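Local coordinates for protein SPT6 (Antonospora locustae, PDB 2XP1) that probably links the transcription elongation factor Spt6 to RNA polymerase II through a noncanonical pair of tandem SH2 domains, at residues A[82-85]-A[86-90]; A[165-168]-A[169-173]. All blocks are in the same frame, centred on the assembly; numbering follows the deposited sequence.

Contact 1: residues A[82-85]-A[86-90]; sequences EVIS and VYVRP
The guanidinium of Arg89 folds back along helix 80-100 and lays one face over Ser85 CA, with its two terminal nitrogens reaching different neighbours. NH1 comes within 3.4 Å of Ile84 CG2, the methyl branch of an isoleucine whose side chain crosses the arginine at an angle, while NH2 sits 3.6 Å from Ser85 CB. A bend at chi3 (-103°) turns the group back along the helix. Ser85 keeps its own hydroxyl on the carbonyl of Asp81, one turn earlier.

Glu82 and Val86 run side by side and point the same way, meeting where Glu82 CG touches Val86 CG2 at 3.6 Å. With CG opposite the main-chain nitrogen (chi1 -165°), the extended chain of Glu82 places OE1 where it accepts from the backbone N of Glu78. The inner side is mainly apolar, and its contacts are longer: Val88 CG2 packs 4.3 Å from Ile84 CG1. Leu49 of strand 46-52 meets both Val88 and Tyr87, whose ring leads away from the earlier turn to where it also touches Phe77 and Met61, its hydroxyl bonded to Ser73 OG.

The backbone beneath is not plain alpha-helix. Val86 N bonds Glu82 O in the usual way at 2.8 Å, but Arg89 N reaches back five residues to Ile84 O, also at 2.8 Å and nearly straight, which is a pi-type turn. Pro90 has no N-H to continue the pattern and instead brings CD to 3.3 Å from Ser85 O, and the helix kinks there. The chemistry thus divides by side: hydrocarbon packing seats the helix on the first SH2 sheet, while toward solvent the arginine lies against Ile84 and Ser85, and these contacts are van der Waals, not salt bridges.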
ATOM      1  N   GLU A  82      11.395 -13.232  -4.832  1.00 46.97           N
ATOM      2  CA  GLU A  82      10.432 -12.520  -3.981  1.00 46.87           C
ATOM      3  C   GLU A  82       9.772 -11.351  -4.721  1.00 44.38           C
ATOM      4  O   GLU A  82       8.586 -11.155  -4.557  1.00 45.98           O
ATOM      5  CB  GLU A  82      11.006 -12.092  -2.611  1.00 49.22           C
ATOM      6  CG  GLU A  82       9.906 -11.674  -1.581  1.00 49.68           C
ATOM      7  CD  GLU A  82      10.433 -11.190  -0.220  1.00 52.70           C
ATOM      8  OE1 GLU A  82      11.509 -10.586  -0.147  1.00 52.31           O
ATOM      9  OE2 GLU A  82       9.766 -11.410   0.807  1.00 57.27           O
ATOM     10  N   VAL A  83      10.493 -10.588  -5.548  1.00 42.10           N
ATOM     11  CA  VAL A  83       9.835  -9.541  -6.397  1.00 39.57           C
ATOM     12  C   VAL A  83       8.713 -10.193  -7.205  1.00 39.78           C
ATOM     13  O   VAL A  83       7.574  -9.700  -7.249  1.00 39.74           O
ATOM     14  CB  VAL A  83      10.834  -8.833  -7.369  1.00 37.42           C
ATOM     15  CG1 VAL A  83      10.132  -7.928  -8.344  1.00 35.30           C
ATOM     16  CG2 VAL A  83      11.850  -8.063  -6.615  1.00 36.37           C
ATOM     17  N   ILE A  84       9.012 -11.334  -7.821  1.00 40.50           N
ATOM     18  CA  ILE A  84       8.017 -12.014  -8.647  1.00 40.57           C
ATOM     19  C   ILE A  84       6.775 -12.533  -7.905  1.00 43.28           C
ATOM     20  O   ILE A  84       5.633 -12.293  -8.354  1.00 42.82           O
ATOM     21  CB  ILE A  84       8.691 -13.076  -9.497  1.00 41.56           C
ATOM     22  CG1 ILE A  84       9.532 -12.349 -10.545  1.00 39.84           C
ATOM     23  CG2 ILE A  84       7.641 -13.937 -10.229  1.00 41.00           C
ATOM     24  CD1 ILE A  84      10.820 -12.896 -10.662  1.00 46.45           C
ATOM     25  N   SER A  85       6.970 -13.229  -6.782  1.00 45.58           N
ATOM     26  CA  SER A  85       5.809 -13.767  -6.051  1.00 48.99           C
ATOM     27  C   SER A  85       5.076 -12.673  -5.327  1.00 48.94           C
ATOM     28  O   SER A  85       3.861 -12.558  -5.442  1.00 49.60           O
ATOM     29  CB  SER A  85       6.171 -14.923  -5.092  1.00 52.63           C
ATOM     30  OG  SER A  85       7.308 -14.647  -4.301  1.00 54.46           O
ATOM     31  N   VAL A  86       5.818 -11.825  -4.629  1.00 49.35           N
ATOM     32  CA  VAL A  86       5.185 -10.821  -3.797  1.00 51.48           C
ATOM     33  C   VAL A  86       4.615  -9.716  -4.638  1.00 49.25           C
ATOM     34  O   VAL A  86       3.610  -9.147  -4.278  1.00 50.89           O
ATOM     35  CB  VAL A  86       6.138 -10.275  -2.685  1.00 53.04           C
ATOM     36  CG1 VAL A  86       5.598  -9.003  -2.070  1.00 54.26           C
ATOM     37  CG2 VAL A  86       6.318 -11.302  -1.609  1.00 56.95           C
ATOM     38  N   TYR A  87       5.225  -9.445  -5.786  1.00 47.88           N
ATOM     39  CA  TYR A  87       4.895  -8.237  -6.527  1.00 46.22           C
ATOM     40  C   TYR A  87       4.295  -8.477  -7.898  1.00 44.28           C
ATOM     41  O   TYR A  87       3.202  -7.977  -8.188  1.00 44.18           O
ATOM     42  CB  TYR A  87       6.109  -7.304  -6.560  1.00 46.06           C
ATOM     43  CG  TYR A  87       5.826  -5.967  -7.147  1.00 46.91           C
ATOM     44  CD1 TYR A  87       5.068  -5.023  -6.445  1.00 51.08           C
ATOM     45  CD2 TYR A  87       6.308  -5.636  -8.399  1.00 48.38           C
ATOM     46  CE1 TYR A  87       4.803  -3.770  -6.983  1.00 51.28           C
ATOM     47  CE2 TYR A  87       6.048  -4.390  -8.959  1.00 51.52           C
ATOM     48  CZ  TYR A  87       5.295  -3.451  -8.237  1.00 52.62           C
ATOM     49  OH  TYR A  87       5.021  -2.200  -8.798  1.00 55.75           O
ATOM     50  N   VAL A  88       4.973  -9.272  -8.727  1.00 43.68           N
ATOM     51  CA  VAL A  88       4.520  -9.543 -10.114  1.00 42.29           C
ATOM     52  C   VAL A  88       3.278 -10.479 -10.270  1.00 44.31           C
ATOM     53  O   VAL A  88       2.330 -10.141 -10.979  1.00 43.93           O
ATOM     54  CB  VAL A  88       5.709 -10.037 -11.001  1.00 41.70           C
ATOM     55  CG1 VAL A  88       5.277 -10.265 -12.410  1.00 40.40           C
ATOM     56  CG2 VAL A  88       6.883  -9.035 -10.967  1.00 40.60           C
ATOM     57  N   ARG A  89       3.275 -11.657  -9.637  1.00 46.53           N
ATOM     58  CA  ARG A  89       2.135 -12.586  -9.792  1.00 49.21           C
ATOM     59  C   ARG A  89       0.772 -11.941  -9.477  1.00 49.70           C
ATOM     60  O   ARG A  89      -0.172 -12.089 -10.272  1.00 49.67           O
ATOM     61  CB  ARG A  89       2.329 -13.926  -9.048  1.00 51.71           C
ATOM     62  CG  ARG A  89       3.395 -14.808  -9.705  1.00 54.87           C
ATOM     63  CD  ARG A  89       3.263 -16.301  -9.352  1.00 67.50           C
ATOM     64  NE  ARG A  89       4.233 -16.765  -8.342  1.00 74.35           N
ATOM     65  CZ  ARG A  89       5.524 -17.062  -8.569  1.00 76.19           C
ATOM     66  NH1 ARG A  89       6.067 -16.942  -9.788  1.00 75.46           N
ATOM     67  NH2 ARG A  89       6.287 -17.478  -7.561  1.00 77.36           N
ATOM     68  N   PRO A  90       0.670 -11.197  -8.350  1.00 49.78           N
ATOM     69  CA  PRO A  90      -0.630 -10.576  -8.030  1.00 50.68           C
ATOM     70  C   PRO A  90      -1.026  -9.501  -9.027  1.00 48.74           C
ATOM     71  O   PRO A  90      -2.209  -9.344  -9.285  1.00 50.01           O
ATOM     72  CB  PRO A  90      -0.416  -9.970  -6.635  1.00 51.23           C
ATOM     73  CG  PRO A  90       0.872 -10.582  -6.120  1.00 52.14           C
ATOM     74  CD  PRO A  90       1.683 -10.895  -7.325  1.00 49.83           C
TER

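Contact 2: residues A[165-168]-A[169-173]; sequences KDID and SFVAY
Asp166 caps the helix that starts at Ile167: its OD1 takes two hydrogen bonds from Ser169, one from the hydroxyl OG at 2.7 Å and one from the backbone N at 3.1 Å. The two donors come from opposite faces of the carboxylate plane, OG nearly in line with the C-O bond and N on the syn side. A chi1 of 59° swings the aspartate CG in between its own N and C, which lets OD1 reach the first turn. With an alanine in place of Asp166, Ser169 N would probably be left without its capping acceptor and the serine hydroxyl without its mate, free to turn.

Main-chain bonds then take over, from Phe170 N to Asp166 O and, nearly straight, from Val171 N to Ile167 O at 2.6 Å. The apolar contribution is a single oblique crossing, Ile167 CG2 against Val171 CG2 at 3.8 Å.

Lys165 packs on Asn161 of the second subunit. Phe170 meets the rings of Phe139, Tyr159 and Phe164 edge-to-face, and Ile167 and Val171 face Phe127 of strand 124-129, which sets the helix on the antiparallel sheet of the second SH2 domain; Asp168 OD1 is hydrogen-bonded to His101 NE2, just past the end of helix 80-100.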
ATOM      1  N   LYS A 165     -10.210  -4.889  -4.967  1.00 57.19           N
ATOM      2  CA  LYS A 165      -9.737  -6.174  -5.499  1.00 57.51           C
ATOM      3  C   LYS A 165     -10.051  -6.391  -6.997  1.00 56.34           C
ATOM      4  O   LYS A 165      -9.287  -7.052  -7.705  1.00 55.56           O
ATOM      5  CB  LYS A 165     -10.199  -7.362  -4.625  1.00 61.25           C
ATOM      6  CG  LYS A 165     -11.683  -7.646  -4.544  1.00 63.38           C
ATOM      7  CD  LYS A 165     -11.870  -9.116  -4.169  1.00 68.98           C
ATOM      8  CE  LYS A 165     -13.325  -9.518  -3.957  1.00 74.06           C
ATOM      9  NZ  LYS A 165     -13.433 -10.899  -3.400  1.00 78.27           N
ATOM     10  N   ASP A 166     -11.148  -5.795  -7.473  1.00 57.10           N
ATOM     11  CA  ASP A 166     -11.635  -6.009  -8.843  1.00 57.19           C
ATOM     12  C   ASP A 166     -12.547  -4.875  -9.304  1.00 56.41           C
ATOM     13  O   ASP A 166     -12.994  -4.049  -8.494  1.00 57.50           O
ATOM     14  CB  ASP A 166     -12.355  -7.387  -8.986  1.00 60.14           C
ATOM     15  CG  ASP A 166     -13.568  -7.554  -8.042  1.00 65.81           C
ATOM     16  OD1 ASP A 166     -14.084  -6.550  -7.484  1.00 67.51           O
ATOM     17  OD2 ASP A 166     -14.029  -8.715  -7.857  1.00 70.77           O
ATOM     18  N   ILE A 167     -12.836  -4.854 -10.604  1.00 55.66           N
ATOM     19  CA  ILE A 167     -13.691  -3.845 -11.243  1.00 54.45           C
ATOM     20  C   ILE A 167     -15.083  -3.704 -10.600  1.00 57.66           C
ATOM     21  O   ILE A 167     -15.624  -2.554 -10.406  1.00 56.39           O
ATOM     22  CB  ILE A 167     -13.822  -4.174 -12.742  1.00 54.60           C
ATOM     23  CG1 ILE A 167     -12.475  -3.918 -13.458  1.00 51.13           C
ATOM     24  CG2 ILE A 167     -15.020  -3.453 -13.396  1.00 54.75           C
ATOM     25  CD1 ILE A 167     -12.525  -4.232 -14.951  1.00 51.06           C
ATOM     26  N   ASP A 168     -15.647  -4.882 -10.282  1.00 60.33           N
ATOM     27  CA  ASP A 168     -16.962  -5.010  -9.695  1.00 63.82           C
ATOM     28  C   ASP A 168     -17.174  -4.146  -8.460  1.00 64.45           C
ATOM     29  O   ASP A 168     -18.185  -3.402  -8.378  1.00 65.44           O
ATOM     30  CB  ASP A 168     -17.269  -6.480  -9.378  1.00 67.32           C
ATOM     31  CG  ASP A 168     -18.184  -7.103 -10.401  1.00 70.23           C
ATOM     32  OD1 ASP A 168     -18.606  -6.353 -11.316  1.00 68.80           O
ATOM     33  OD2 ASP A 168     -18.477  -8.322 -10.291  1.00 75.15           O
ATOM     34  N   SER A 169     -16.232  -4.260  -7.507  1.00 63.72           N
ATOM     35  CA  SER A 169     -16.326  -3.512  -6.251  1.00 64.51           C
ATOM     36  C   SER A 169     -16.056  -2.046  -6.526  1.00 61.69           C
ATOM     37  O   SER A 169     -16.745  -1.170  -5.938  1.00 62.80           O
ATOM     38  CB  SER A 169     -15.454  -4.079  -5.104  1.00 65.59           C
ATOM     39  OG  SER A 169     -14.249  -4.684  -5.532  1.00 65.41           O
ATOM     40  N   PHE A 170     -15.106  -1.793  -7.446  1.00 57.66           N
ATOM     41  CA  PHE A 170     -14.869  -0.428  -7.927  1.00 55.58           C
ATOM     42  C   PHE A 170     -16.156   0.194  -8.477  1.00 56.14           C
ATOM     43  O   PHE A 170     -16.548   1.300  -8.064  1.00 56.68           O
ATOM     44  CB  PHE A 170     -13.747  -0.317  -8.980  1.00 52.51           C
ATOM     45  CG  PHE A 170     -13.745   1.009  -9.685  1.00 50.82           C
ATOM     46  CD1 PHE A 170     -13.243   2.148  -9.051  1.00 49.74           C
ATOM     47  CD2 PHE A 170     -14.301   1.135 -10.946  1.00 50.49           C
ATOM     48  CE1 PHE A 170     -13.276   3.380  -9.662  1.00 47.27           C
ATOM     49  CE2 PHE A 170     -14.342   2.372 -11.577  1.00 51.01           C
ATOM     50  CZ  PHE A 170     -13.814   3.500 -10.929  1.00 49.68           C
ATOM     51  N   VAL A 171     -16.795  -0.513  -9.408  1.00 56.63           N
ATOM     52  CA  VAL A 171     -18.088  -0.076  -9.954  1.00 58.33           C
ATOM     53  C   VAL A 171     -19.061   0.283  -8.820  1.00 60.81           C
ATOM     54  O   VAL A 171     -19.635   1.392  -8.793  1.00 61.17           O
ATOM     55  CB  VAL A 171     -18.703  -1.157 -10.869  1.00 59.62           C
ATOM     56  CG1 VAL A 171     -20.170  -0.826 -11.210  1.00 61.64           C
ATOM     57  CG2 VAL A 171     -17.868  -1.305 -12.125  1.00 57.94           C
ATOM     58  N   ALA A 172     -19.206  -0.652  -7.877  1.00 62.42           N
ATOM     59  CA  ALA A 172     -20.112  -0.492  -6.743  1.00 65.55           C
ATOM     60  C   ALA A 172     -19.871   0.829  -6.013  1.00 65.34           C
ATOM     61  O   ALA A 172     -20.810   1.562  -5.710  1.00 66.96           O
ATOM     62  CB  ALA A 172     -19.975  -1.676  -5.780  1.00 67.53           C
ATOM     63  N   TYR A 173     -18.601   1.123  -5.754  1.00 63.72           N
ATOM     64  CA  TYR A 173     -18.205   2.335  -5.057  1.00 64.18           C
ATOM     65  C   TYR A 173     -18.457   3.599  -5.897  1.00 63.59           C
ATOM     66  O   TYR A 173     -19.017   4.589  -5.410  1.00 64.97           O
ATOM     67  CB  TYR A 173     -16.733   2.219  -4.667  1.00 62.90           C
ATOM     68  CG  TYR A 173     -16.056   3.540  -4.480  1.00 62.26           C
ATOM     69  CD1 TYR A 173     -16.057   4.185  -3.241  1.00 66.80           C
ATOM     70  CD2 TYR A 173     -15.415   4.142  -5.538  1.00 61.29           C
ATOM     71  CE1 TYR A 173     -15.431   5.410  -3.073  1.00 68.47           C
ATOM     72  CE2 TYR A 173     -14.786   5.352  -5.396  1.00 64.51           C
ATOM     73  CZ  TYR A 173     -14.792   5.992  -4.167  1.00 67.45           C
ATOM     74  OH  TYR A 173     -14.143   7.204  -4.068  1.00 69.12           O
TER

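Overall arrangement
Contact 1 lies inside a helix, contact 2 spans the start of one, and each helix is laid against the sheet of its own SH2 domain. Contact 1 belongs to the early part of the long helix 80-100, and its irregularity is in the backbone, a wide turn running into a proline. Contact 2 opens helix 167-175, where polar capping dominates. Each has a buried side of aliphatic and aromatic residues and a more exposed, polar one. From contact centre to chain centre the distance is about 13 Å for contact 1 and about 18 Å for contact 2. The two centres lie 23 Å apart, and the nearest atoms stay about 8 Å from each other, without touching.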